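Local coordinates for protein methyltransferase 1 (Methanosarcina barkeri, PDB 2I2X) that transfers the methyl group of methanol to the cob(I)amide carried by its partner protein MtaC, a zinc-dependent step of methanogenesis, at residues 44-49 and 312-317; 63-68 and 324-329; 85-90 and 122-127. All blocks are in the same frame, centred on the assembly; numbering follows the deposited sequence.

Three contacts follow the wall of a TIM barrel from its outer helices to its metal site. Interaction 1 lies between the other two, its centre about 10 Å from that of interaction 2 and about 12 Å from that of interaction 3. Its tyrosines make a polar link to each, probably by hydrogen bonds: Y317 OH lies 2.4 Å from D68 OD2 of interaction 2, and Y45 OH 2.8 Å from T85 OG1 of interaction 3. Interactions 1 and 3 share the potassium ion, through E313 and E86, and the side chain of E313 comes within about 4 Å of the zinc bound by E164, C220 and C269. Interaction 2 lies away from these sites, between outer helices.

Interaction 1 (44-49 and 312-317); sequences NYAPRP and NESVEY. With K (potassium ion), chain S.
The backbones of 44-49 and 312-317 run in the same direction, N44 beside S314 and A46 beside E316, and A46 makes a single bridge: its N donates to V315 O (2.9 Å) and its O receives Y317 N (2.9 Å). Before this bridge, the N312 side chain takes over the pairing. With chi1 at 68°, its CG sits between the backbone N and the carbonyl carbon, and the amide grips N44 twice. OD1 accepts N44 N at 2.8 Å on an in-plane lone pair, while ND2 donates at 3.3 Å to N44 O from above that carbonyl's plane. At the other end R48, bent at chi3, lays one face of its guanidinium over Y317 O and brings NH2 to 3.7 Å from Y317 CD2, the guanidinium and ring planes 85° apart. The charge of R48 is met by E61 and the Y317 hydroxyl by D68. Water joins P47 O to E316 OE1, donating to the latter at 2.8 Å, and F321 of a second copy of this protein packs on A46 and E316. E313 turns away from 44-49 and places OE1 3.2 Å from potassium, which E86 and E164 also bind. These are loops following neighbouring parallel strands, 40-43 and 309-311, at the C-terminal rim of a TIM barrel, where S314 lines the corrinoid pocket and E313 reaches the metal site.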
ATOM      1  N   ASN A  44       9.109   6.646   3.353  1.00 10.08           N
ATOM      2  CA  ASN A  44       9.306   7.635   2.298  1.00 11.10           C
ATOM      3  C   ASN A  44       7.962   8.111   1.792  1.00 11.66           C
ATOM      4  O   ASN A  44       6.943   7.482   2.091  1.00 11.30           O
ATOM      5  CB  ASN A  44      10.135   7.052   1.170  1.00 11.09           C
ATOM      6  CG  ASN A  44      11.617   7.217   1.419  1.00 13.29           C
ATOM      7  OD1 ASN A  44      12.186   8.272   1.130  1.00 15.97           O
ATOM      8  ND2 ASN A  44      12.243   6.198   1.998  1.00 12.21           N
ATOM      9  N   TYR A  45       7.961   9.225   1.059  1.00 11.98           N
ATOM     10  CA  TYR A  45       6.729   9.962   0.723  1.00 13.02           C
ATOM     11  C   TYR A  45       7.050  11.094  -0.247  1.00 13.83           C
ATOM     12  O   TYR A  45       8.162  11.590  -0.250  1.00 14.44           O
ATOM     13  CB  TYR A  45       6.089  10.572   1.981  1.00 12.26           C
ATOM     14  CG  TYR A  45       7.117  11.085   2.982  1.00 11.42           C
ATOM     15  CD1 TYR A  45       7.654  12.355   2.878  1.00  8.96           C
ATOM     16  CD2 TYR A  45       7.546  10.281   4.030  1.00  8.68           C
ATOM     17  CE1 TYR A  45       8.602  12.799   3.803  1.00 10.24           C
ATOM     18  CE2 TYR A  45       8.473  10.711   4.935  1.00  8.48           C
ATOM     19  CZ  TYR A  45       9.000  11.965   4.826  1.00  8.82           C
ATOM     20  OH  TYR A  45       9.927  12.368   5.752  1.00  9.21           O
ATOM     21  N   ALA A  46       6.071  11.471  -1.070  1.00 14.43           N
ATOM     22  CA  ALA A  46       6.140  12.627  -1.968  1.00 14.87           C
ATOM     23  C   ALA A  46       4.855  13.440  -1.722  1.00 15.72           C
ATOM     24  O   ALA A  46       3.752  12.876  -1.704  1.00 15.73           O
ATOM     25  CB  ALA A  46       6.213  12.185  -3.433  1.00 13.90           C
ATOM     26  N   PRO A  47       4.990  14.760  -1.519  1.00 16.13           N
ATOM     27  CA  PRO A  47       3.812  15.595  -1.405  1.00 15.74           C
ATOM     28  C   PRO A  47       3.005  15.605  -2.703  1.00 16.01           C
ATOM     29  O   PRO A  47       3.493  15.174  -3.746  1.00 15.39           O
ATOM     30  CB  PRO A  47       4.377  16.978  -1.080  1.00 15.76           C
ATOM     31  CG  PRO A  47       5.797  16.956  -1.489  1.00 16.90           C
ATOM     32  CD  PRO A  47       6.254  15.524  -1.389  1.00 16.90           C
ATOM     33  N   ARG A  48       1.751  16.041  -2.631  1.00 16.64           N
ATOM     34  CA  ARG A  48       0.934  16.149  -3.827  1.00 17.18           C
ATOM     35  C   ARG A  48       1.407  17.363  -4.646  1.00 17.84           C
ATOM     36  O   ARG A  48       2.013  18.256  -4.074  1.00 17.48           O
ATOM     37  CB  ARG A  48      -0.539  16.268  -3.437  1.00 17.03           C
ATOM     38  CG  ARG A  48      -1.149  14.994  -2.902  1.00 16.20           C
ATOM     39  CD  ARG A  48      -2.374  15.292  -2.083  1.00 14.11           C
ATOM     40  NE  ARG A  48      -2.078  15.887  -0.777  1.00 14.65           N
ATOM     41  CZ  ARG A  48      -2.964  15.968   0.226  1.00 14.94           C
ATOM     42  NH1 ARG A  48      -4.191  15.471   0.080  1.00 12.25           N
ATOM     43  NH2 ARG A  48      -2.622  16.515   1.391  1.00 13.03           N
ATOM     44  N   PRO A  49       1.144  17.395  -5.981  1.00 18.98           N
ATOM     45  CA  PRO A  49       1.535  18.551  -6.824  1.00 20.20           C
ATOM     46  C   PRO A  49       1.120  19.904  -6.227  1.00 21.64           C
ATOM     47  O   PRO A  49       1.926  20.844  -6.222  1.00 21.60           O
ATOM     48  CB  PRO A  49       0.774  18.329  -8.135  1.00 19.89           C
ATOM     49  CG  PRO A  49       0.340  16.949  -8.142  1.00 19.52           C
ATOM     50  CD  PRO A  49       0.460  16.349  -6.765  1.00 18.83           C
ATOM     51  N   ASN A 312       9.887   1.766   1.964  1.00  6.45           N
ATOM     52  CA  ASN A 312       8.824   1.642   0.944  1.00  6.96           C
ATOM     53  C   ASN A 312       9.131   2.459  -0.297  1.00  7.79           C
ATOM     54  O   ASN A 312       8.273   2.594  -1.187  1.00  7.09           O
ATOM     55  CB  ASN A 312       7.482   2.157   1.497  1.00  6.68           C
ATOM     56  CG  ASN A 312       7.514   3.655   1.730  1.00  5.41           C
ATOM     57  OD1 ASN A 312       8.400   4.139   2.416  1.00  2.88           O
ATOM     58  ND2 ASN A 312       6.579   4.400   1.121  1.00  5.31           N
ATOM     59  N   GLU A 313      10.337   3.052  -0.317  1.00  9.03           N
ATOM     60  CA  GLU A 313      10.908   3.772  -1.469  1.00  9.59           C
ATOM     61  C   GLU A 313      10.235   5.115  -1.667  1.00 10.88           C
ATOM     62  O   GLU A 313      10.863   6.159  -1.540  1.00 11.72           O
ATOM     63  CB  GLU A 313      10.870   2.924  -2.745  1.00  8.84           C
ATOM     64  CG  GLU A 313      11.282   3.643  -4.027  1.00 11.55           C
ATOM     65  CD  GLU A 313      12.692   4.255  -3.983  1.00 14.72           C
ATOM     66  OE1 GLU A 313      12.985   5.076  -4.886  1.00 13.93           O
ATOM     67  OE2 GLU A 313      13.504   3.927  -3.073  1.00 13.82           O
ATOM     68  N   SER A 314       8.941   5.085  -1.959  1.00 11.87           N
ATOM     69  CA  SER A 314       8.172   6.297  -2.126  1.00 11.86           C
ATOM     70  C   SER A 314       6.695   6.002  -2.386  1.00 11.34           C
ATOM     71  O   SER A 314       6.343   4.982  -2.989  1.00 12.15           O
ATOM     72  CB  SER A 314       8.713   7.106  -3.290  1.00 11.28           C
ATOM     73  OG  SER A 314       8.222   8.426  -3.159  1.00 13.24           O
ATOM     74  N   VAL A 315       5.845   6.917  -1.948  1.00 10.58           N
ATOM     75  CA  VAL A 315       4.432   6.870  -2.241  1.00  9.78           C
ATOM     76  C   VAL A 315       3.917   8.303  -2.138  1.00 10.22           C
ATOM     77  O   VAL A 315       4.414   9.093  -1.312  1.00  9.74           O
ATOM     78  CB  VAL A 315       3.695   5.965  -1.221  1.00 10.25           C
ATOM     79  CG1 VAL A 315       3.773   6.565   0.227  1.00  7.87           C
ATOM     80  CG2 VAL A 315       2.233   5.659  -1.665  1.00  8.47           C
ATOM     81  N   GLU A 316       2.928   8.645  -2.966  1.00 10.41           N
ATOM     82  CA  GLU A 316       2.266   9.943  -2.840  1.00 10.98           C
ATOM     83  C   GLU A 316       1.490  10.033  -1.538  1.00 10.99           C
ATOM     84  O   GLU A 316       0.833   9.087  -1.144  1.00 11.34           O
ATOM     85  CB  GLU A 316       1.310  10.213  -3.997  1.00 10.76           C
ATOM     86  CG  GLU A 316       0.701  11.605  -3.886  1.00 10.81           C
ATOM     87  CD  GLU A 316      -0.297  11.875  -4.945  1.00 12.12           C
ATOM     88  OE1 GLU A 316       0.023  12.709  -5.827  1.00  9.76           O
ATOM     89  OE2 GLU A 316      -1.390  11.231  -4.907  1.00 13.68           O
ATOM     90  N   TYR A 317       1.565  11.173  -0.877  1.00 11.12           N
ATOM     91  CA  TYR A 317       0.762  11.378   0.299  1.00 11.93           C
ATOM     92  C   TYR A 317      -0.716  11.585  -0.086  1.00 11.78           C
ATOM     93  O   TYR A 317      -1.072  12.643  -0.631  1.00 13.20           O
ATOM     94  CB  TYR A 317       1.285  12.569   1.096  1.00 12.06           C
ATOM     95  CG  TYR A 317       0.522  12.833   2.360  1.00 11.72           C
ATOM     96  CD1 TYR A 317       0.446  11.861   3.367  1.00 12.11           C
ATOM     97  CD2 TYR A 317      -0.115  14.062   2.568  1.00 12.25           C
ATOM     98  CE1 TYR A 317      -0.259  12.096   4.562  1.00 11.08           C
ATOM     99  CE2 TYR A 317      -0.822  14.326   3.780  1.00 12.78           C
ATOM    100  CZ  TYR A 317      -0.882  13.327   4.764  1.00 12.88           C
ATOM    101  OH  TYR A 317      -1.573  13.556   5.930  1.00 12.76           O
TER
HETATM  102  K     K S 511      14.515   7.827  -4.635  0.70 23.46           K
HETATM  103  O   HOH W   1       9.834  10.102  -2.185  1.00  9.07           O
HETATM  104  O   HOH W   2       2.699  13.278  -6.302  1.00  6.56           O

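Interaction 2 (63-68 and 324-329); sequences ERITTD and TTVQCW
I65 and V326 form the apolar, buried part of this contact, where I65 CG2 meets V326 CG1 at 3.8 Å and the two side chains cross at about a right angle. The other V326 methyl, CG2, lies 3.8 Å from D68 CB, so between them the two methyls of V326 pack on I65 and D68. The D68 carboxylate continues the packing against T324, its OD2 resting near the threonine methyl CG2 and having Y317 OH as its probable hydrogen-bond partner. These are outer helices of a TIM barrel, following the adjacent strands 40-43 and 309-311; their short segments run 9.3 Å apart and 32° from parallel. Toward the more exposed side the packing gives way to a single polar link. Q327, extended beyond CG, donates from NE2 to the backbone D68 O at 3.0 Å, with the acceptor close to the amide plane, and its amide stacks on the D68 carboxylate, the planes 28° apart. Q327 OE1 meanwhile accepts T324 N at 2.8 Å, half of a capping box at the start of helix 325-345, since the T324 side chain makes no capping bond. A leucine in place of Q327 would probably leave T324 N without its side-chain acceptor and D68 O without this cross-helix donor. Farther out, R64 leads away from the contact to a salt bridge with the terminal carboxylate of H258 in a partner chain of the complex.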
ATOM      1  N   GLU A  63       4.377  18.515   7.454  1.00 12.39           N
ATOM      2  CA  GLU A  63       3.881  18.432   8.823  1.00 12.56           C
ATOM      3  C   GLU A  63       2.789  17.391   8.938  1.00 12.06           C
ATOM      4  O   GLU A  63       2.730  16.650   9.919  1.00 12.54           O
ATOM      5  CB  GLU A  63       3.389  19.782   9.322  1.00 12.40           C
ATOM      6  CG  GLU A  63       4.545  20.651   9.738  1.00 15.60           C
ATOM      7  CD  GLU A  63       4.142  21.995  10.297  1.00 17.62           C
ATOM      8  OE1 GLU A  63       3.199  22.621   9.788  1.00 19.81           O
ATOM      9  OE2 GLU A  63       4.805  22.444  11.248  1.00 19.42           O
ATOM     10  N   ARG A  64       1.930  17.314   7.939  1.00 11.70           N
ATOM     11  CA  ARG A  64       0.846  16.352   8.002  1.00 12.12           C
ATOM     12  C   ARG A  64       1.419  14.939   7.912  1.00 11.48           C
ATOM     13  O   ARG A  64       0.981  14.049   8.646  1.00 10.88           O
ATOM     14  CB  ARG A  64      -0.183  16.604   6.894  1.00 12.98           C
ATOM     15  CG  ARG A  64      -1.113  17.766   7.181  1.00 15.13           C
ATOM     16  CD  ARG A  64      -1.880  18.193   5.936  1.00 20.63           C
ATOM     17  NE  ARG A  64      -2.890  19.162   6.329  1.00 26.59           N
ATOM     18  CZ  ARG A  64      -3.715  19.812   5.516  1.00 29.31           C
ATOM     19  NH1 ARG A  64      -3.667  19.621   4.200  1.00 29.90           N
ATOM     20  NH2 ARG A  64      -4.606  20.657   6.050  1.00 29.54           N
ATOM     21  N   ILE A  65       2.413  14.766   7.032  1.00 10.69           N
ATOM     22  CA  ILE A  65       3.059  13.479   6.800  1.00 10.21           C
ATOM     23  C   ILE A  65       3.690  13.017   8.118  1.00 10.29           C
ATOM     24  O   ILE A  65       3.470  11.881   8.561  1.00 10.29           O
ATOM     25  CB  ILE A  65       4.115  13.559   5.647  1.00 10.05           C
ATOM     26  CG1 ILE A  65       3.432  13.696   4.272  1.00  9.68           C
ATOM     27  CG2 ILE A  65       4.998  12.344   5.637  1.00  8.63           C
ATOM     28  CD1 ILE A  65       4.353  14.258   3.157  1.00  3.05           C
ATOM     29  N   THR A  66       4.413  13.936   8.762  1.00  9.77           N
ATOM     30  CA  THR A  66       5.195  13.629   9.932  1.00  9.50           C
ATOM     31  C   THR A  66       4.269  13.271  11.081  1.00  9.85           C
ATOM     32  O   THR A  66       4.465  12.256  11.762  1.00 10.60           O
ATOM     33  CB  THR A  66       6.124  14.796  10.329  1.00  9.39           C
ATOM     34  OG1 THR A  66       6.878  15.216   9.188  1.00 10.13           O
ATOM     35  CG2 THR A  66       7.086  14.377  11.417  1.00  7.59           C
ATOM     36  N   THR A  67       3.253  14.090  11.291  1.00  9.48           N
ATOM     37  CA  THR A  67       2.287  13.792  12.312  1.00  9.09           C
ATOM     38  C   THR A  67       1.648  12.446  12.038  1.00  9.11           C
ATOM     39  O   THR A  67       1.559  11.644  12.931  1.00  9.80           O
ATOM     40  CB  THR A  67       1.242  14.921  12.444  1.00  9.42           C
ATOM     41  OG1 THR A  67       1.918  16.110  12.888  1.00 11.39           O
ATOM     42  CG2 THR A  67       0.139  14.550  13.428  1.00  4.85           C
ATOM     43  N   ASP A  68       1.230  12.175  10.814  1.00  9.13           N
ATOM     44  CA  ASP A  68       0.534  10.915  10.520  1.00  9.74           C
ATOM     45  C   ASP A  68       1.339   9.638  10.815  1.00  9.61           C
ATOM     46  O   ASP A  68       0.815   8.653  11.373  1.00  9.84           O
ATOM     47  CB  ASP A  68       0.073  10.905   9.070  1.00 10.00           C
ATOM     48  CG  ASP A  68      -1.127  11.794   8.844  1.00 12.20           C
ATOM     49  OD1 ASP A  68      -1.607  12.422   9.824  1.00 14.36           O
ATOM     50  OD2 ASP A  68      -1.587  11.877   7.685  1.00 13.61           O
ATOM     51  N   THR A 324      -3.909   7.327   6.090  1.00  8.06           N
ATOM     52  CA  THR A 324      -3.113   8.032   5.122  1.00  9.14           C
ATOM     53  C   THR A 324      -2.011   7.101   4.603  1.00  8.47           C
ATOM     54  O   THR A 324      -1.500   6.231   5.278  1.00  8.76           O
ATOM     55  CB  THR A 324      -2.643   9.343   5.710  1.00  9.15           C
ATOM     56  OG1 THR A 324      -3.013  10.398   4.828  1.00 13.59           O
ATOM     57  CG2 THR A 324      -1.221   9.327   5.995  1.00  6.85           C
ATOM     58  N   THR A 325      -1.726   7.245   3.349  1.00  8.65           N
ATOM     59  CA  THR A 325      -0.763   6.425   2.667  1.00  8.28           C
ATOM     60  C   THR A 325       0.549   6.165   3.441  1.00  7.97           C
ATOM     61  O   THR A 325       1.064   5.024   3.454  1.00  8.46           O
ATOM     62  CB  THR A 325      -0.521   7.111   1.345  1.00  8.46           C
ATOM     63  OG1 THR A 325      -0.041   6.167   0.418  1.00 12.83           O
ATOM     64  CG2 THR A 325       0.405   8.268   1.491  1.00  5.33           C
ATOM     65  N   VAL A 326       1.056   7.191   4.130  1.00  6.55           N
ATOM     66  CA  VAL A 326       2.273   7.065   4.924  1.00  5.75           C
ATOM     67  C   VAL A 326       2.046   6.222   6.145  1.00  5.97           C
ATOM     68  O   VAL A 326       2.976   5.568   6.666  1.00  5.36           O
ATOM     69  CB  VAL A 326       2.911   8.469   5.330  1.00  7.03           C
ATOM     70  CG1 VAL A 326       3.505   9.206   4.079  1.00  5.09           C
ATOM     71  CG2 VAL A 326       1.937   9.364   6.115  1.00  2.39           C
ATOM     72  N   GLN A 327       0.799   6.218   6.611  1.00  6.10           N
ATOM     73  CA  GLN A 327       0.416   5.340   7.709  1.00  5.60           C
ATOM     74  C   GLN A 327       0.293   3.899   7.285  1.00  5.09           C
ATOM     75  O   GLN A 327       0.805   3.031   7.957  1.00  5.43           O
ATOM     76  CB  GLN A 327      -0.870   5.821   8.361  1.00  6.61           C
ATOM     77  CG  GLN A 327      -0.705   7.118   9.114  1.00  6.06           C
ATOM     78  CD  GLN A 327      -2.042   7.696   9.509  1.00  7.99           C
ATOM     79  OE1 GLN A 327      -3.025   7.543   8.771  1.00  6.41           O
ATOM     80  NE2 GLN A 327      -2.087   8.388  10.662  1.00  4.35           N
ATOM     81  N   CYS A 328      -0.368   3.619   6.178  1.00  4.59           N
ATOM     82  CA  CYS A 328      -0.516   2.226   5.773  1.00  5.26           C
ATOM     83  C   CYS A 328       0.858   1.590   5.556  1.00  5.74           C
ATOM     84  O   CYS A 328       1.134   0.526   6.092  1.00  5.37           O
ATOM     85  CB  CYS A 328      -1.324   2.117   4.485  1.00  5.62           C
ATOM     86  SG  CYS A 328      -2.840   3.075   4.466  1.00  6.17           S
ATOM     87  N   TRP A 329       1.732   2.264   4.787  1.00  6.22           N
ATOM     88  CA  TRP A 329       3.016   1.682   4.442  1.00  5.31           C
ATOM     89  C   TRP A 329       3.975   1.664   5.618  1.00  5.46           C
ATOM     90  O   TRP A 329       4.737   0.702   5.743  1.00  5.82           O
ATOM     91  CB  TRP A 329       3.627   2.315   3.206  1.00  5.26           C
ATOM     92  CG  TRP A 329       2.870   1.996   1.963  1.00  6.07           C
ATOM     93  CD1 TRP A 329       1.896   2.774   1.359  1.00  6.37           C
ATOM     94  CD2 TRP A 329       2.985   0.815   1.170  1.00  4.46           C
ATOM     95  NE1 TRP A 329       1.419   2.138   0.241  1.00  7.40           N
ATOM     96  CE2 TRP A 329       2.068   0.939   0.100  1.00  6.06           C
ATOM     97  CE3 TRP A 329       3.757  -0.336   1.267  1.00  6.24           C
ATOM     98  CZ2 TRP A 329       1.906  -0.046  -0.864  1.00  8.51           C
ATOM     99  CZ3 TRP A 329       3.609  -1.332   0.293  1.00  9.84           C
ATOM    100  CH2 TRP A 329       2.682  -1.177  -0.759  1.00 10.83           C
TER

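Interaction 3 (85-90 and 122-127); sequences TEHVQQ and LRHTIG. With K (potassium ion), chain S.
T85 and E86 end one strand and pair in parallel register with H124 and T125 of the next, T85 beside H124 and E86 beside T125. Three hydrogen bonds join them: T85 N to R123 O at 2.8 Å, T125 N to T85 O at 2.9 Å in an almost straight bond, and H87 N to T125 O at 2.9 Å, where 85-90 leaves the sheet. Side chains alternate between the two faces. T85 and H124 share one face and lie side by side, T85 CB 3.5 Å from H124 CE1, with T85 O over a face of the imidazole; Q105 of helix 95-116 bonds T85 OG1 and also touches H124. This is the outer, helix-covered face of a TIM barrel wall, and the chain passes from strand 80-86 to strand 119-126 through helices 89-93 and 95-116, a beta-alpha-beta crossover. On the inner face E86 and T125 point the same way, E86 CG passing 4.1 Å from T125 CB. E86 then continues extended beyond CG to the potassium ion, which it holds unevenly, OE2 at 2.3 Å and OE1 at 3.4 Å; E164 and E313 bind the same ion, and K267 donates to OE2. The ion thus sits at the C-terminal ends of the strands, where TIM barrels carry their active sites. Just past the paired residues, H87 keeps its CG anti to its carbonyl carbon (chi1 -75°), which swings the ring back over the second strand. I126 CA makes a CH-pi contact with one face, 4.1 Å from the ring centroid, and I126 CD1 lies over a face as well. H87 ND1 is hydrogen-bonded to S92 OG, a bond that limits how the ring can turn.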
ATOM      1  N   THR A  85      12.912  12.241   3.936  1.00  8.56           N
ATOM      2  CA  THR A  85      12.408  13.259   3.018  1.00  9.79           C
ATOM      3  C   THR A  85      13.324  13.406   1.809  1.00 10.14           C
ATOM      4  O   THR A  85      14.438  13.927   1.925  1.00 10.18           O
ATOM      5  CB  THR A  85      12.278  14.640   3.722  1.00  9.77           C
ATOM      6  OG1 THR A  85      11.537  14.483   4.944  1.00 12.76           O
ATOM      7  CG2 THR A  85      11.565  15.642   2.850  1.00  8.99           C
ATOM      8  N   GLU A  86      12.863  12.940   0.652  1.00 10.83           N
ATOM      9  CA  GLU A  86      13.574  13.170  -0.596  1.00 12.12           C
ATOM     10  C   GLU A  86      13.171  14.492  -1.154  1.00 12.62           C
ATOM     11  O   GLU A  86      12.084  14.611  -1.665  1.00 13.22           O
ATOM     12  CB  GLU A  86      13.247  12.099  -1.625  1.00 11.88           C
ATOM     13  CG  GLU A  86      13.730  10.736  -1.190  1.00 15.57           C
ATOM     14  CD  GLU A  86      13.498   9.662  -2.210  1.00 17.92           C
ATOM     15  OE1 GLU A  86      12.333   9.418  -2.599  1.00 20.58           O
ATOM     16  OE2 GLU A  86      14.494   9.029  -2.625  1.00 19.46           O
ATOM     17  N   HIS A  87      14.061  15.476  -1.101  1.00 13.59           N
ATOM     18  CA  HIS A  87      13.785  16.814  -1.638  1.00 14.09           C
ATOM     19  C   HIS A  87      13.074  16.787  -2.984  1.00 15.15           C
ATOM     20  O   HIS A  87      13.521  16.122  -3.890  1.00 15.67           O
ATOM     21  CB  HIS A  87      15.081  17.621  -1.742  1.00 12.62           C
ATOM     22  CG  HIS A  87      15.597  18.113  -0.426  1.00 12.51           C
ATOM     23  ND1 HIS A  87      16.443  19.196  -0.315  1.00 12.82           N
ATOM     24  CD2 HIS A  87      15.369  17.691   0.845  1.00 12.15           C
ATOM     25  CE1 HIS A  87      16.728  19.409   0.959  1.00 11.24           C
ATOM     26  NE2 HIS A  87      16.093  18.508   1.683  1.00 11.41           N
ATOM     27  N   VAL A  88      11.931  17.463  -3.091  1.00 16.70           N
ATOM     28  CA  VAL A  88      11.484  17.976  -4.395  1.00 17.73           C
ATOM     29  C   VAL A  88      12.522  19.021  -4.824  1.00 18.99           C
ATOM     30  O   VAL A  88      13.187  19.623  -3.973  1.00 19.36           O
ATOM     31  CB  VAL A  88      10.074  18.637  -4.359  1.00 17.49           C
ATOM     32  CG1 VAL A  88       9.002  17.625  -4.001  1.00 16.01           C
ATOM     33  CG2 VAL A  88      10.057  19.820  -3.421  1.00 15.73           C
ATOM     34  N   GLN A  89      12.655  19.259  -6.123  1.00 20.77           N
ATOM     35  CA  GLN A  89      13.796  20.044  -6.638  1.00 21.96           C
ATOM     36  C   GLN A  89      13.878  21.412  -5.971  1.00 22.18           C
ATOM     37  O   GLN A  89      14.983  21.903  -5.659  1.00 22.88           O
ATOM     38  CB  GLN A  89      13.752  20.166  -8.166  1.00 22.25           C
ATOM     39  CG  GLN A  89      12.500  20.886  -8.721  1.00 25.97           C
ATOM     40  CD  GLN A  89      12.573  22.429  -8.607  1.00 30.67           C
ATOM     41  OE1 GLN A  89      13.666  23.028  -8.472  1.00 30.26           O
ATOM     42  NE2 GLN A  89      11.403  23.073  -8.646  1.00 30.47           N
ATOM     43  N   GLN A  90      12.712  22.004  -5.717  1.00 21.52           N
ATOM     44  CA  GLN A  90      12.663  23.351  -5.170  1.00 21.73           C
ATOM     45  C   GLN A  90      13.233  23.450  -3.771  1.00 20.77           C
ATOM     46  O   GLN A  90      13.705  24.516  -3.381  1.00 20.87           O
ATOM     47  CB  GLN A  90      11.255  23.971  -5.253  1.00 22.19           C
ATOM     48  CG  GLN A  90      10.165  23.211  -4.523  1.00 24.98           C
ATOM     49  CD  GLN A  90       9.225  22.444  -5.464  1.00 28.70           C
ATOM     50  OE1 GLN A  90       9.648  21.616  -6.293  1.00 29.01           O
ATOM     51  NE2 GLN A  90       7.931  22.708  -5.315  1.00 30.17           N
ATOM     52  N   LEU A 122      15.797  11.539  11.385  1.00  6.52           N
ATOM     53  CA  LEU A 122      15.315  12.138  10.173  1.00  7.52           C
ATOM     54  C   LEU A 122      16.396  12.140   9.070  1.00  8.21           C
ATOM     55  O   LEU A 122      17.502  12.603   9.259  1.00  9.32           O
ATOM     56  CB  LEU A 122      14.803  13.549  10.474  1.00  7.22           C
ATOM     57  CG  LEU A 122      14.367  14.375   9.260  1.00  7.01           C
ATOM     58  CD1 LEU A 122      13.176  13.728   8.570  1.00  3.89           C
ATOM     59  CD2 LEU A 122      14.093  15.823   9.633  1.00  5.46           C
ATOM     60  N   ARG A 123      16.058  11.613   7.914  1.00  8.69           N
ATOM     61  CA  ARG A 123      16.977  11.601   6.818  1.00  9.16           C
ATOM     62  C   ARG A 123      16.453  12.537   5.766  1.00  9.91           C
ATOM     63  O   ARG A 123      15.274  12.447   5.389  1.00 10.14           O
ATOM     64  CB  ARG A 123      17.052  10.219   6.246  1.00  8.97           C
ATOM     65  CG  ARG A 123      17.859  10.114   4.977  1.00  9.14           C
ATOM     66  CD  ARG A 123      17.721   8.681   4.541  1.00  9.19           C
ATOM     67  NE  ARG A 123      18.956   8.166   4.050  1.00  9.06           N
ATOM     68  CZ  ARG A 123      19.417   6.952   4.283  1.00 10.10           C
ATOM     69  NH1 ARG A 123      18.752   6.072   5.013  1.00  7.95           N
ATOM     70  NH2 ARG A 123      20.581   6.628   3.756  1.00 13.76           N
ATOM     71  N   HIS A 124      17.329  13.436   5.316  1.00  9.65           N
ATOM     72  CA  HIS A 124      17.054  14.303   4.204  1.00  9.79           C
ATOM     73  C   HIS A 124      17.967  13.902   3.083  1.00 10.09           C
ATOM     74  O   HIS A 124      19.171  13.754   3.277  1.00 10.37           O
ATOM     75  CB  HIS A 124      17.311  15.764   4.576  1.00  9.88           C
ATOM     76  CG  HIS A 124      16.061  16.536   4.854  1.00 10.53           C
ATOM     77  ND1 HIS A 124      15.032  16.039   5.634  1.00 11.47           N
ATOM     78  CD2 HIS A 124      15.659  17.755   4.434  1.00  8.07           C
ATOM     79  CE1 HIS A 124      14.062  16.933   5.697  1.00  9.09           C
ATOM     80  NE2 HIS A 124      14.409  17.972   4.962  1.00  8.81           N
ATOM     81  N   THR A 125      17.373  13.722   1.911  1.00 10.47           N
ATOM     82  CA  THR A 125      18.070  13.382   0.688  1.00 10.23           C
ATOM     83  C   THR A 125      17.975  14.590  -0.257  1.00 10.67           C
ATOM     84  O   THR A 125      16.922  14.843  -0.881  1.00 10.07           O
ATOM     85  CB  THR A 125      17.417  12.144   0.047  1.00 10.53           C
ATOM     86  OG1 THR A 125      17.516  11.055   0.954  1.00 10.59           O
ATOM     87  CG2 THR A 125      18.079  11.765  -1.309  1.00 11.21           C
ATOM     88  N   ILE A 126      19.084  15.339  -0.344  1.00 11.16           N
ATOM     89  CA  ILE A 126      19.181  16.524  -1.170  1.00 10.39           C
ATOM     90  C   ILE A 126      18.998  16.070  -2.614  1.00 10.34           C
ATOM     91  O   ILE A 126      19.352  14.944  -2.969  1.00  9.48           O
ATOM     92  CB  ILE A 126      20.552  17.216  -0.902  1.00 11.60           C
ATOM     93  CG1 ILE A 126      20.506  18.032   0.404  1.00 13.46           C
ATOM     94  CG2 ILE A 126      20.993  18.183  -2.050  1.00  9.52           C
ATOM     95  CD1 ILE A 126      19.963  17.311   1.628  1.00 13.58           C
ATOM     96  N   GLY A 127      18.385  16.909  -3.437  1.00 10.46           N
ATOM     97  CA  GLY A 127      18.388  16.665  -4.881  1.00 12.16           C
ATOM     98  C   GLY A 127      19.709  16.983  -5.598  1.00 12.82           C
ATOM     99  O   GLY A 127      20.354  17.995  -5.313  1.00 12.26           O
TER
HETATM  100  K     K S 511      14.515   7.827  -4.635  0.70 23.46           K